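Local coordinates for recombination protein recR (Deinococcus radiodurans, PDB 1VDD), which probably takes part in RecBC-independent recombinational repair of damaged DNA, perhaps acting together with RecF and RecO, at residues A[57-62]-A[128-133]; A[12-17]-A[26-31]; A[93-98]-A[102-107]; A[109-114]-A[148-153]. All coordinates share one frame; numbering follows the deposited sequence.

Contact 1: residues A[57-62]-A[128-133]. With ZN (zinc ion), chain E.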
loop_
_atom_site.group_PDB
_atom_site.type_symbol
_atom_site.label_atom_id
_atom_site.label_comp_id
_atom_site.label_asym_id
_atom_site.label_seq_id
_atom_site.Cartn_x
_atom_site.Cartn_y
_atom_site.Cartn_z
ATOM N N CYS A 57 14.062 20.097 28.325
ATOM C CA CYS A 57 13.983 21.422 28.958
ATOM C C CYS A 57 13.421 21.262 30.368
ATOM O O CYS A 57 12.486 20.494 30.590
ATOM C CB CYS A 57 13.081 22.365 28.137
ATOM S SG CYS A 57 12.719 23.996 28.882
ATOM N N PRO A 58 13.984 21.982 31.340
ATOM C CA PRO A 58 13.513 21.889 32.724
ATOM C C PRO A 58 12.115 22.481 32.957
ATOM O O PRO A 58 11.355 21.972 33.782
ATOM C CB PRO A 58 14.592 22.636 33.491
ATOM C CG PRO A 58 14.965 23.731 32.527
ATOM C CD PRO A 58 15.064 22.978 31.216
ATOM N N ILE A 59 11.791 23.553 32.233
ATOM C CA ILE A 59 10.493 24.229 32.357
ATOM C C ILE A 59 9.429 23.380 31.673
ATOM O O ILE A 59 8.648 22.682 32.328
ATOM C CB ILE A 59 10.519 25.615 31.674
ATOM C CG1 ILE A 59 11.712 26.436 32.186
ATOM C CG2 ILE A 59 9.190 26.321 31.902
ATOM C CD1 ILE A 59 11.847 26.494 33.706
ATOM N N CYS A 60 9.378 23.493 30.350
ATOM C CA CYS A 60 8.482 22.680 29.548
ATOM C C CYS A 60 9.496 21.593 29.268
ATOM O O CYS A 60 10.676 21.799 29.538
ATOM C CB CYS A 60 8.119 23.390 28.249
ATOM S SG CYS A 60 9.555 23.869 27.252
ATOM N N PHE A 61 9.096 20.450 28.742
ATOM C CA PHE A 61 10.109 19.441 28.492
ATOM C C PHE A 61 10.368 19.212 27.010
ATOM O O PHE A 61 10.501 18.082 26.533
ATOM C CB PHE A 61 9.733 18.163 29.236
ATOM C CG PHE A 61 9.844 18.313 30.726
ATOM C CD1 PHE A 61 9.001 19.191 31.412
ATOM C CD2 PHE A 61 10.855 17.672 31.432
ATOM C CE1 PHE A 61 9.171 19.432 32.770
ATOM C CE2 PHE A 61 11.036 17.904 32.796
ATOM C CZ PHE A 61 10.194 18.789 33.466
ATOM N N ASN A 62 10.439 20.327 26.290
ATOM C CA ASN A 62 10.711 20.325 24.861
ATOM C C ASN A 62 12.216 20.105 24.710
ATOM O O ASN A 62 12.997 20.586 25.525
ATOM C CB ASN A 62 10.296 21.667 24.260
ATOM C CG ASN A 62 10.355 21.669 22.757
ATOM O OD1 ASN A 62 9.886 20.734 22.107
ATOM N ND2 ASN A 62 10.923 22.725 22.189
ATOM N N LEU A 128 1.601 22.077 36.318
ATOM C CA LEU A 128 0.775 22.775 37.303
ATOM C C LEU A 128 1.331 24.145 37.696
ATOM O O LEU A 128 0.676 25.167 37.497
ATOM C CB LEU A 128 0.606 21.923 38.567
ATOM C CG LEU A 128 -0.007 20.532 38.419
ATOM C CD1 LEU A 128 -0.275 19.995 39.803
ATOM C CD2 LEU A 128 -1.312 20.585 37.618
ATOM N N PRO A 129 2.555 24.185 38.250
ATOM C CA PRO A 129 3.110 25.479 38.639
ATOM C C PRO A 129 3.190 26.499 37.505
ATOM O O PRO A 129 3.185 27.700 37.753
ATOM C CB PRO A 129 4.478 25.109 39.208
ATOM C CG PRO A 129 4.843 23.890 38.435
ATOM C CD PRO A 129 3.553 23.116 38.422
ATOM N N ARG A 130 3.257 26.037 36.263
ATOM C CA ARG A 130 3.329 26.967 35.131
ATOM C C ARG A 130 1.981 27.591 34.806
ATOM O O ARG A 130 1.917 28.630 34.150
ATOM C CB ARG A 130 3.841 26.261 33.871
ATOM C CG ARG A 130 5.298 25.861 33.920
ATOM C CD ARG A 130 5.691 25.217 32.625
ATOM N NE ARG A 130 5.607 26.143 31.500
ATOM C CZ ARG A 130 5.617 25.752 30.229
ATOM N NH1 ARG A 130 5.701 24.457 29.942
ATOM N NH2 ARG A 130 5.552 26.645 29.246
ATOM N N VAL A 131 0.908 26.954 35.262
ATOM C CA VAL A 131 -0.434 27.442 34.982
ATOM C C VAL A 131 -0.974 28.415 36.020
ATOM O O VAL A 131 -1.038 28.111 37.212
ATOM C CB VAL A 131 -1.433 26.264 34.832
ATOM C CG1 VAL A 131 -2.833 26.800 34.516
ATOM C CG2 VAL A 131 -0.965 25.321 33.728
ATOM N N GLY A 132 -1.371 29.589 35.542
ATOM C CA GLY A 132 -1.927 30.607 36.412
ATOM C C GLY A 132 -3.186 31.175 35.787
ATOM O O GLY A 132 -3.702 30.629 34.806
ATOM N N GLN A 133 -3.687 32.274 36.339
ATOM C CA GLN A 133 -4.892 32.887 35.803
ATOM C C GLN A 133 -4.575 33.878 34.687
ATOM O O GLN A 133 -3.463 34.416 34.604
ATOM C CB GLN A 133 -5.668 33.573 36.928
ATOM C CG GLN A 133 -6.133 32.599 38.004
ATOM C CD GLN A 133 -6.753 33.287 39.206
ATOM O OE1 GLN A 133 -7.152 32.630 40.173
ATOM N NE2 GLN A 133 -6.836 34.615 39.155
HETATM ZN ZN ZN E . 11.062 25.044 27.346
#
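R130 of the Toprim domain meets I59 and C60 of a C4-type zinc finger, so this small contact, 132 Å² in all, joins two domains of the chain. The finger holds its zinc ion with C57 SG and C60 SG, modelled at 2.5 and 1.9 Å from the metal, and C69 and C72 complete the site. Segment 128-133 begins in a 3-10 turn, where L128 turns to its own domain and packs on L158 of helix 145-158. Past P129, R130 is the residue that crosses over. Its CG stands opposite the carbonyl carbon (chi1 -70°) and the chain bends once, at chi3 (64°), which lays the guanidinium group beside the finger. Over one face of that group comes I59 CG2, off-centre toward the rim and 3.6 Å from R130 NE; the two side chains cross nearly at a right angle. C60 CB approaches R130 NH1 obliquely, a close 3.1 Å, so the arginine lies against the carbon that carries a zinc-binding sulfur. No hydrogen bond spans the two segments. The charged end is instead held from strand 103-106, where R130 NH1 bonds Y104 O and, more weakly, H105 ND1, and this anchorage probably fixes the plane on which I59 rests. The chain then turns back into its domain: V131 packs on L158, L161 and A163, and the 3-10 turn closes through V131 N, 2.9 Å from L128 O.

Contact 2: residues A[12-17]-A[26-31]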
loop_
_atom_site.group_PDB
_atom_site.type_symbol
_atom_site.label_atom_id
_atom_site.label_comp_id
_atom_site.label_asym_id
_atom_site.label_seq_id
_atom_site.Cartn_x
_atom_site.Cartn_y
_atom_site.Cartn_z
ATOM N N ARG A 12 22.212 -5.355 12.446
ATOM C CA ARG A 12 21.508 -5.481 13.707
ATOM C C ARG A 12 21.159 -4.102 14.248
ATOM O O ARG A 12 19.992 -3.738 14.321
ATOM C CB ARG A 12 22.396 -6.236 14.687
ATOM C CG ARG A 12 21.724 -6.689 15.947
ATOM C CD ARG A 12 22.782 -7.232 16.878
ATOM N NE ARG A 12 23.834 -6.244 17.115
ATOM C CZ ARG A 12 24.980 -6.501 17.744
ATOM N NH1 ARG A 12 25.230 -7.723 18.203
ATOM N NH2 ARG A 12 25.880 -5.535 17.913
ATOM N N GLU A 13 22.173 -3.326 14.611
ATOM C CA GLU A 13 21.936 -1.991 15.140
ATOM C C GLU A 13 21.012 -1.133 14.257
ATOM O O GLU A 13 20.146 -0.429 14.782
ATOM C CB GLU A 13 23.269 -1.265 15.370
ATOM C CG GLU A 13 24.191 -1.966 16.370
ATOM C CD GLU A 13 23.439 -2.444 17.603
ATOM O OE1 GLU A 13 22.860 -1.592 18.310
ATOM O OE2 GLU A 13 23.414 -3.670 17.859
ATOM N N LEU A 14 21.187 -1.173 12.935
ATOM C CA LEU A 14 20.321 -0.369 12.066
ATOM C C LEU A 14 18.901 -0.893 12.168
ATOM O O LEU A 14 17.967 -0.119 12.358
ATOM C CB LEU A 14 20.783 -0.403 10.600
ATOM C CG LEU A 14 22.024 0.422 10.223
ATOM C CD1 LEU A 14 22.491 0.040 8.845
ATOM C CD2 LEU A 14 21.728 1.898 10.282
ATOM N N SER A 15 18.752 -2.213 12.075
ATOM C CA SER A 15 17.442 -2.874 12.158
ATOM C C SER A 15 16.733 -2.669 13.498
ATOM O O SER A 15 15.557 -3.004 13.649
ATOM C CB SER A 15 17.592 -4.370 11.913
ATOM O OG SER A 15 18.176 -4.994 13.040
ATOM N N ARG A 16 17.459 -2.127 14.469
ATOM C CA ARG A 16 16.916 -1.866 15.794
ATOM C C ARG A 16 16.157 -0.534 15.749
ATOM O O ARG A 16 15.458 -0.158 16.689
ATOM C CB ARG A 16 18.077 -1.831 16.801
ATOM C CG ARG A 16 17.729 -1.472 18.234
ATOM C CD ARG A 16 18.796 -2.010 19.181
ATOM N NE ARG A 16 18.667 -3.459 19.343
ATOM C CZ ARG A 16 19.685 -4.317 19.361
ATOM N NH1 ARG A 16 20.934 -3.885 19.224
ATOM N NH2 ARG A 16 19.449 -5.613 19.512
ATOM N N LEU A 17 16.283 0.164 14.627
ATOM C CA LEU A 17 15.619 1.446 14.439
ATOM C C LEU A 17 14.203 1.247 13.919
ATOM O O LEU A 17 13.922 0.287 13.202
ATOM C CB LEU A 17 16.405 2.299 13.445
ATOM C CG LEU A 17 17.841 2.652 13.815
ATOM C CD1 LEU A 17 18.530 3.339 12.650
ATOM C CD2 LEU A 17 17.816 3.555 15.027
ATOM N N GLN A 26 20.037 -4.160 5.664
ATOM C CA GLN A 26 21.091 -4.632 4.794
ATOM C C GLN A 26 21.212 -3.643 3.638
ATOM O O GLN A 26 22.301 -3.182 3.303
ATOM C CB GLN A 26 20.753 -6.029 4.285
ATOM C CG GLN A 26 21.849 -6.640 3.448
ATOM C CD GLN A 26 21.338 -7.755 2.584
ATOM O OE1 GLN A 26 21.076 -8.855 3.060
ATOM N NE2 GLN A 26 21.167 -7.466 1.294
ATOM N N ARG A 27 20.075 -3.312 3.046
ATOM C CA ARG A 27 20.033 -2.371 1.947
ATOM C C ARG A 27 20.823 -1.137 2.401
ATOM O O ARG A 27 21.587 -0.545 1.629
ATOM C CB ARG A 27 18.571 -1.998 1.667
ATOM C CG ARG A 27 18.209 -1.774 0.203
ATOM C CD ARG A 27 16.713 -1.486 0.037
ATOM N NE ARG A 27 16.320 -0.155 0.512
ATOM C CZ ARG A 27 16.604 0.988 -0.112
ATOM N NH1 ARG A 27 17.293 0.979 -1.245
ATOM N NH2 ARG A 27 16.191 2.146 0.391
ATOM N N LEU A 28 20.658 -0.777 3.672
ATOM C CA LEU A 28 21.326 0.392 4.231
ATOM C C LEU A 28 22.819 0.213 4.513
ATOM O O LEU A 28 23.603 1.146 4.343
ATOM C CB LEU A 28 20.616 0.832 5.514
ATOM C CG LEU A 28 20.595 2.346 5.731
ATOM C CD1 LEU A 28 19.169 2.854 5.615
ATOM C CD2 LEU A 28 21.169 2.678 7.083
ATOM N N ALA A 29 23.220 -0.975 4.950
ATOM C CA ALA A 29 24.630 -1.214 5.246
ATOM C C ALA A 29 25.468 -1.166 3.968
ATOM O O ALA A 29 26.580 -0.647 3.971
ATOM C CB ALA A 29 24.809 -2.564 5.958
ATOM N N PHE A 30 24.925 -1.699 2.879
ATOM C CA PHE A 30 25.630 -1.713 1.605
ATOM C C PHE A 30 25.673 -0.361 0.902
ATOM O O PHE A 30 26.335 -0.200 -0.126
ATOM C CB PHE A 30 25.014 -2.773 0.704
ATOM C CG PHE A 30 25.395 -4.162 1.087
ATOM C CD1 PHE A 30 24.477 -5.194 1.011
ATOM C CD2 PHE A 30 26.684 -4.435 1.539
ATOM C CE1 PHE A 30 24.834 -6.484 1.384
ATOM C CE2 PHE A 30 27.059 -5.718 1.913
ATOM C CZ PHE A 30 26.135 -6.750 1.838
ATOM N N HIS A 31 24.957 0.607 1.456
ATOM C CA HIS A 31 24.948 1.958 0.917
ATOM C C HIS A 31 25.995 2.771 1.682
ATOM O O HIS A 31 26.623 3.690 1.132
ATOM C CB HIS A 31 23.584 2.602 1.123
ATOM C CG HIS A 31 23.643 4.094 1.231
ATOM N ND1 HIS A 31 23.720 4.918 0.132
ATOM C CD2 HIS A 31 23.682 4.906 2.315
ATOM C CE1 HIS A 31 23.799 6.176 0.532
ATOM N NE2 HIS A 31 23.776 6.196 1.852
#
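L14 and L28 meet through torsions of very different quality. In L14 the CG lies beside the backbone N (chi1 -75°) and the chain runs on extended, placing both methyls against L28. L28 is modelled far from the usual staggered values, with chi1 -145° and chi2 113°, and in that pose its CD2 points at the fork of L14. CD2 of L28 is 3.3 Å from L14 CD2 and 3.4 Å from L14 CD1, short for methyl pairs, so the exact placing of this tip is less certain than the pairing itself. Firmer evidence is the 3.9 Å between L28 CB and L14 CD1, and the same L14 CD1 lies 4.1 Å from A29 N. Helices 5-15 and 22-32 are the two on either side of the hairpin in the helix-hairpin-helix motif, and this leucine pair sits buried between them. A25 and L32 also touch L14, while A29 packs on L7, L10 and I11. An alanine in place of L14 is likely to open a gap beside L28 CD2 and set that already irregular side chain free to turn. Polar groups of 12-17 are paired within their own helix end: E13 OE2 forms salt bridges with R12 NE (2.7 Å, a weak hydrogen bond) and R16 NH1 (2.8 Å), and S15 OG bonds R12 O in the carbonyl plane. R42 of the second subunit makes a long, weak ion pair with E13. Apolar packing joins the two segments here, consistent with a spacing set by side-chain shape.

Contact 3: residues A[93-98]-A[102-107]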
loop_
_atom_site.group_PDB
_atom_site.type_symbol
_atom_site.label_atom_id
_atom_site.label_comp_id
_atom_site.label_asym_id
_atom_site.label_seq_id
_atom_site.Cartn_x
_atom_site.Cartn_y
_atom_site.Cartn_z
ATOM N N ALA A 93 5.377 19.930 14.672
ATOM C CA ALA A 93 4.158 19.890 13.866
ATOM C C ALA A 93 3.289 21.122 14.100
ATOM O O ALA A 93 2.848 21.757 13.146
ATOM C CB ALA A 93 3.370 18.622 14.176
ATOM N N LEU A 94 3.046 21.459 15.365
ATOM C CA LEU A 94 2.236 22.629 15.696
ATOM C C LEU A 94 3.028 23.918 15.551
ATOM O O LEU A 94 2.473 25.005 15.710
ATOM C CB LEU A 94 1.681 22.539 17.125
ATOM C CG LEU A 94 0.753 21.361 17.425
ATOM C CD1 LEU A 94 0.245 21.460 18.855
ATOM C CD2 LEU A 94 -0.412 21.360 16.437
ATOM N N GLU A 95 4.321 23.804 15.258
ATOM C CA GLU A 95 5.183 24.978 15.088
ATOM C C GLU A 95 5.291 25.320 13.595
ATOM O O GLU A 95 5.163 26.481 13.197
ATOM C CB GLU A 95 6.568 24.702 15.687
ATOM C CG GLU A 95 7.550 25.860 15.599
ATOM C CD GLU A 95 7.118 27.074 16.407
ATOM O OE1 GLU A 95 7.585 28.184 16.076
ATOM O OE2 GLU A 95 6.328 26.921 17.371
ATOM N N ARG A 96 5.515 24.295 12.777
ATOM C CA ARG A 96 5.608 24.454 11.329
ATOM C C ARG A 96 4.189 24.656 10.795
ATOM O O ARG A 96 3.955 24.616 9.587
ATOM C CB ARG A 96 6.216 23.194 10.684
ATOM C CG ARG A 96 7.679 22.923 11.037
ATOM C CD ARG A 96 8.598 24.016 10.496
ATOM N NE ARG A 96 10.009 23.780 10.801
ATOM C CZ ARG A 96 10.704 22.719 10.390
ATOM N NH1 ARG A 96 10.122 21.782 9.650
ATOM N NH2 ARG A 96 11.987 22.598 10.715
ATOM N N SER A 97 3.247 24.868 11.711
ATOM C CA SER A 97 1.850 25.057 11.356
ATOM C C SER A 97 1.509 26.531 11.154
ATOM O O SER A 97 0.372 26.868 10.803
ATOM C CB SER A 97 0.956 24.460 12.445
ATOM O OG SER A 97 -0.411 24.614 12.120
ATOM N N GLY A 98 2.499 27.395 11.377
ATOM C CA GLY A 98 2.322 28.835 11.215
ATOM C C GLY A 98 1.054 29.475 11.772
ATOM O O GLY A 98 0.431 30.307 11.106
ATOM N N GLY A 102 2.691 30.562 21.122
ATOM C CA GLY A 102 2.714 30.434 22.570
ATOM C C GLY A 102 3.764 29.507 23.147
ATOM O O GLY A 102 4.764 29.162 22.507
ATOM N N LEU A 103 3.540 29.091 24.381
ATOM C CA LEU A 103 4.483 28.190 25.030
ATOM C C LEU A 103 3.982 26.759 24.883
ATOM O O LEU A 103 2.790 26.535 24.700
ATOM C CB LEU A 103 4.625 28.549 26.511
ATOM C CG LEU A 103 5.060 29.971 26.902
ATOM C CD1 LEU A 103 5.382 29.991 28.392
ATOM C CD2 LEU A 103 6.294 30.416 26.106
ATOM N N TYR A 104 4.882 25.788 24.936
ATOM C CA TYR A 104 4.467 24.394 24.842
ATOM C C TYR A 104 4.789 23.670 26.149
ATOM O O TYR A 104 5.487 24.198 26.995
ATOM C CB TYR A 104 5.213 23.672 23.719
ATOM C CG TYR A 104 4.999 24.229 22.344
ATOM C CD1 TYR A 104 5.929 25.081 21.770
ATOM C CD2 TYR A 104 3.871 23.879 21.600
ATOM C CE1 TYR A 104 5.750 25.570 20.495
ATOM C CE2 TYR A 104 3.678 24.362 20.332
ATOM C CZ TYR A 104 4.621 25.212 19.778
ATOM O OH TYR A 104 4.431 25.728 18.516
ATOM N N HIS A 105 4.254 22.469 26.308
ATOM C CA HIS A 105 4.554 21.628 27.463
ATOM C C HIS A 105 4.503 20.185 26.959
ATOM O O HIS A 105 3.549 19.788 26.294
ATOM C CB HIS A 105 3.563 21.793 28.613
ATOM C CG HIS A 105 3.996 21.076 29.854
ATOM N ND1 HIS A 105 4.993 21.554 30.680
ATOM C CD2 HIS A 105 3.636 19.872 30.362
ATOM C CE1 HIS A 105 5.229 20.677 31.639
ATOM N NE2 HIS A 105 4.420 19.647 31.470
ATOM N N VAL A 106 5.527 19.401 27.274
ATOM C CA VAL A 106 5.578 18.039 26.782
ATOM C C VAL A 106 5.490 16.900 27.805
ATOM O O VAL A 106 6.441 16.618 28.537
ATOM C CB VAL A 106 6.857 17.835 25.943
ATOM C CG1 VAL A 106 6.862 16.454 25.344
ATOM C CG2 VAL A 106 6.954 18.906 24.857
ATOM N N LEU A 107 4.332 16.258 27.863
ATOM C CA LEU A 107 4.158 15.108 28.731
ATOM C C LEU A 107 4.920 14.150 27.846
ATOM O O LEU A 107 4.610 14.060 26.665
ATOM C CB LEU A 107 2.697 14.674 28.754
ATOM C CG LEU A 107 1.657 15.789 28.767
ATOM C CD1 LEU A 107 0.291 15.171 28.660
ATOM C CD2 LEU A 107 1.790 16.623 30.040
#
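Y104 and E95 form the one polar link: Y104 OH donates to E95 OE2 at 2.5 Å. The carboxylate oxygen arrives at the edge of the ring, in its plane, while the carboxylate itself is turned 75° from that plane. E95 gets there by a bend: CG points opposite the backbone N, then chi2 of 64° brings the acid up to the hydroxyl. The same OE2 forms a salt bridge with R77, and because it is modelled too close to another atom, the shortness of the bond is doubtful. A phenylalanine in place of Y104 would probably leave E95 without its hydroxyl mate on this side.

The Toprim parallel sheet supplies the setting. Strand 103-106 lies at its margin within the chain, next to strand 81-85, and helix 88-93 joins the two in a beta-alpha-beta crossover; 93-98 is the return from that helix, with a type I turn from E95 to G98.

Apolar contacts are lighter. L94 CB stands obliquely to the ring, 4.2 Å from Y104 CE2; the L94 side chain also touches C83 and V85 of strand 81-85. V91 touches Y104, and Y100 meets it ring edge-to-face. L186 of the fourth subunit packs on A93 and L94.

Contact 4: residues A[109-114]-A[148-153]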
loop_
_atom_site.group_PDB
_atom_site.type_symbol
_atom_site.label_atom_id
_atom_site.label_comp_id
_atom_site.label_asym_id
_atom_site.label_seq_id
_atom_site.Cartn_x
_atom_site.Cartn_y
_atom_site.Cartn_z
ATOM N N GLY A 109 4.593 11.401 26.799
ATOM C CA GLY A 109 3.781 10.234 26.513
ATOM C C GLY A 109 2.293 10.467 26.687
ATOM O O GLY A 109 1.808 11.594 26.688
ATOM N N VAL A 110 1.561 9.377 26.844
ATOM C CA VAL A 110 0.122 9.453 27.017
ATOM C C VAL A 110 -0.251 8.545 28.160
ATOM O O VAL A 110 0.391 7.531 28.372
ATOM C CB VAL A 110 -0.618 8.924 25.791
ATOM C CG1 VAL A 110 -1.990 9.556 25.711
ATOM C CG2 VAL A 110 0.197 9.174 24.539
ATOM N N LEU A 111 -1.297 8.902 28.884
ATOM C CA LEU A 111 -1.749 8.068 29.980
ATOM C C LEU A 111 -2.235 6.734 29.417
ATOM O O LEU A 111 -2.483 6.604 28.222
ATOM C CB LEU A 111 -2.876 8.765 30.746
ATOM C CG LEU A 111 -2.436 10.075 31.403
ATOM C CD1 LEU A 111 -3.581 10.668 32.201
ATOM C CD2 LEU A 111 -1.247 9.807 32.314
ATOM N N SER A 112 -2.343 5.741 30.286
ATOM C CA SER A 112 -2.801 4.419 29.894
ATOM C C SER A 112 -2.961 3.597 31.160
ATOM O O SER A 112 -2.019 2.967 31.638
ATOM C CB SER A 112 -1.802 3.755 28.947
ATOM O OG SER A 112 -0.501 3.784 29.493
ATOM N N PRO A 113 -4.174 3.608 31.726
ATOM C CA PRO A 113 -4.496 2.873 32.952
ATOM C C PRO A 113 -4.088 1.406 32.882
ATOM O O PRO A 113 -3.658 0.823 33.878
ATOM C CB PRO A 113 -6.012 3.053 33.070
ATOM C CG PRO A 113 -6.451 3.185 31.628
ATOM C CD PRO A 113 -5.399 4.115 31.079
ATOM N N MET A 114 -4.218 0.830 31.691
ATOM C CA MET A 114 -3.882 -0.569 31.461
ATOM C C MET A 114 -2.489 -0.961 31.945
ATOM O O MET A 114 -2.329 -1.957 32.652
ATOM C CB MET A 114 -3.976 -0.897 29.970
ATOM C CG MET A 114 -5.235 -0.425 29.277
ATOM S SD MET A 114 -5.346 -1.185 27.640
ATOM C CE MET A 114 -3.942 -0.406 26.785
ATOM N N ASP A 148 -7.369 11.183 24.357
ATOM C CA ASP A 148 -8.653 11.648 24.849
ATOM C C ASP A 148 -8.665 11.551 26.370
ATOM O O ASP A 148 -9.110 12.466 27.063
ATOM C CB ASP A 148 -9.774 10.793 24.259
ATOM C CG ASP A 148 -11.073 11.559 24.104
ATOM O OD1 ASP A 148 -12.077 10.965 23.649
ATOM O OD2 ASP A 148 -11.082 12.763 24.433
ATOM N N ALA A 149 -8.161 10.437 26.884
ATOM C CA ALA A 149 -8.111 10.222 28.319
ATOM C C ALA A 149 -7.113 11.147 29.020
ATOM O O ALA A 149 -7.428 11.736 30.059
ATOM C CB ALA A 149 -7.769 8.781 28.601
ATOM N N THR A 150 -5.913 11.284 28.457
ATOM C CA THR A 150 -4.892 12.146 29.067
ATOM C C THR A 150 -5.443 13.551 29.240
ATOM O O THR A 150 -5.348 14.136 30.316
ATOM C CB THR A 150 -3.614 12.249 28.204
ATOM O OG1 THR A 150 -3.245 10.955 27.728
ATOM C CG2 THR A 150 -2.466 12.815 29.032
ATOM N N ALA A 151 -6.025 14.073 28.163
ATOM C CA ALA A 151 -6.596 15.410 28.132
ATOM C C ALA A 151 -7.643 15.640 29.207
ATOM O O ALA A 151 -7.587 16.633 29.941
ATOM C CB ALA A 151 -7.199 15.681 26.764
ATOM N N LEU A 152 -8.609 14.736 29.299
ATOM C CA LEU A 152 -9.644 14.890 30.311
ATOM C C LEU A 152 -9.008 14.843 31.696
ATOM O O LEU A 152 -9.454 15.520 32.613
ATOM C CB LEU A 152 -10.718 13.812 30.156
ATOM C CG LEU A 152 -11.541 13.874 28.857
ATOM C CD1 LEU A 152 -12.784 12.994 29.012
ATOM C CD2 LEU A 152 -11.968 15.311 28.548
ATOM N N TYR A 153 -7.949 14.061 31.846
ATOM C CA TYR A 153 -7.282 14.009 33.137
ATOM C C TYR A 153 -6.666 15.372 33.393
ATOM O O TYR A 153 -6.783 15.926 34.488
ATOM C CB TYR A 153 -6.170 12.965 33.160
ATOM C CG TYR A 153 -5.379 13.011 34.445
ATOM C CD1 TYR A 153 -5.883 12.452 35.623
ATOM C CD2 TYR A 153 -4.156 13.670 34.503
ATOM C CE1 TYR A 153 -5.189 12.550 36.816
ATOM C CE2 TYR A 153 -3.454 13.776 35.693
ATOM C CZ TYR A 153 -3.976 13.216 36.844
ATOM O OH TYR A 153 -3.276 13.328 38.021
#
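L111 and T150 face each other where the loop 109-114 passes closest to helix 145-158, their CA atoms 5.2 Å apart. The two side chains are set obliquely, and T150 meets L111 with both branches, the methyl at its side chain and the hydroxyl at its amide. T150 CG2, opposite the backbone N, lies 3.6 Å from L111 CG. The hydroxyl, on the branch opposite the carbonyl carbon (chi1 -44°), receives L111 N: the distance from L111 N to T150 OG1 is 3.1 Å and the N-H...O angle 155°, a fairly straight bond. The same oxygen is hydrogen-bonded to E146 O one turn earlier in the helix, so a backbone carbonyl and a backbone amide grip one hydroxyl and probably fix the rotation of T150. The position of OG1 carries some doubt, since V110 CG1 is modelled too close to it; V110 crosses T150 at about a right angle.

L111 also extends along the helix. With CG beside its backbone N (chi1 -63°) and the rest of the chain extended, it sends CD1 over the start of Y153, 3.6 Å from Y153 CB. Here the side chains run nearly perpendicular, and CD1 comes to the ring obliquely. L122 packs on L111 as well, and P119 lies against Y153.

In the Toprim fold, helix 145-158 connects the adjacent parallel strands 136-139 and 164-167, whereas 109-114 follows strand 103-106, outermost within this chain. The loop is thus pinned to the helix one turn beyond E146, which the V110 and S112 side chains also touch.

Contacts 3 and 4 both belong to the Toprim domain and meet where L107 CD1 packs on T150 CG2 at 3.6 Å; contact 3 is buried beside the sheet, contact 4 only partly so. Contact 1 is the domain junction, also partly buried, and touches contact 3 at Y104, which serves one with its backbone and the other with its side chain. Contact 2 stands apart in the helix-hairpin-helix domain, its centre about 39 Å from that of contact 1, yet is buried. Chemistry follows place: methyl packing between helices in contact 2, a tyrosine hydroxyl bonded to a partly exposed acid in contact 3, mixed amide and apolar fastening in contact 4, and an arginine laid on a metal loop in contact 1.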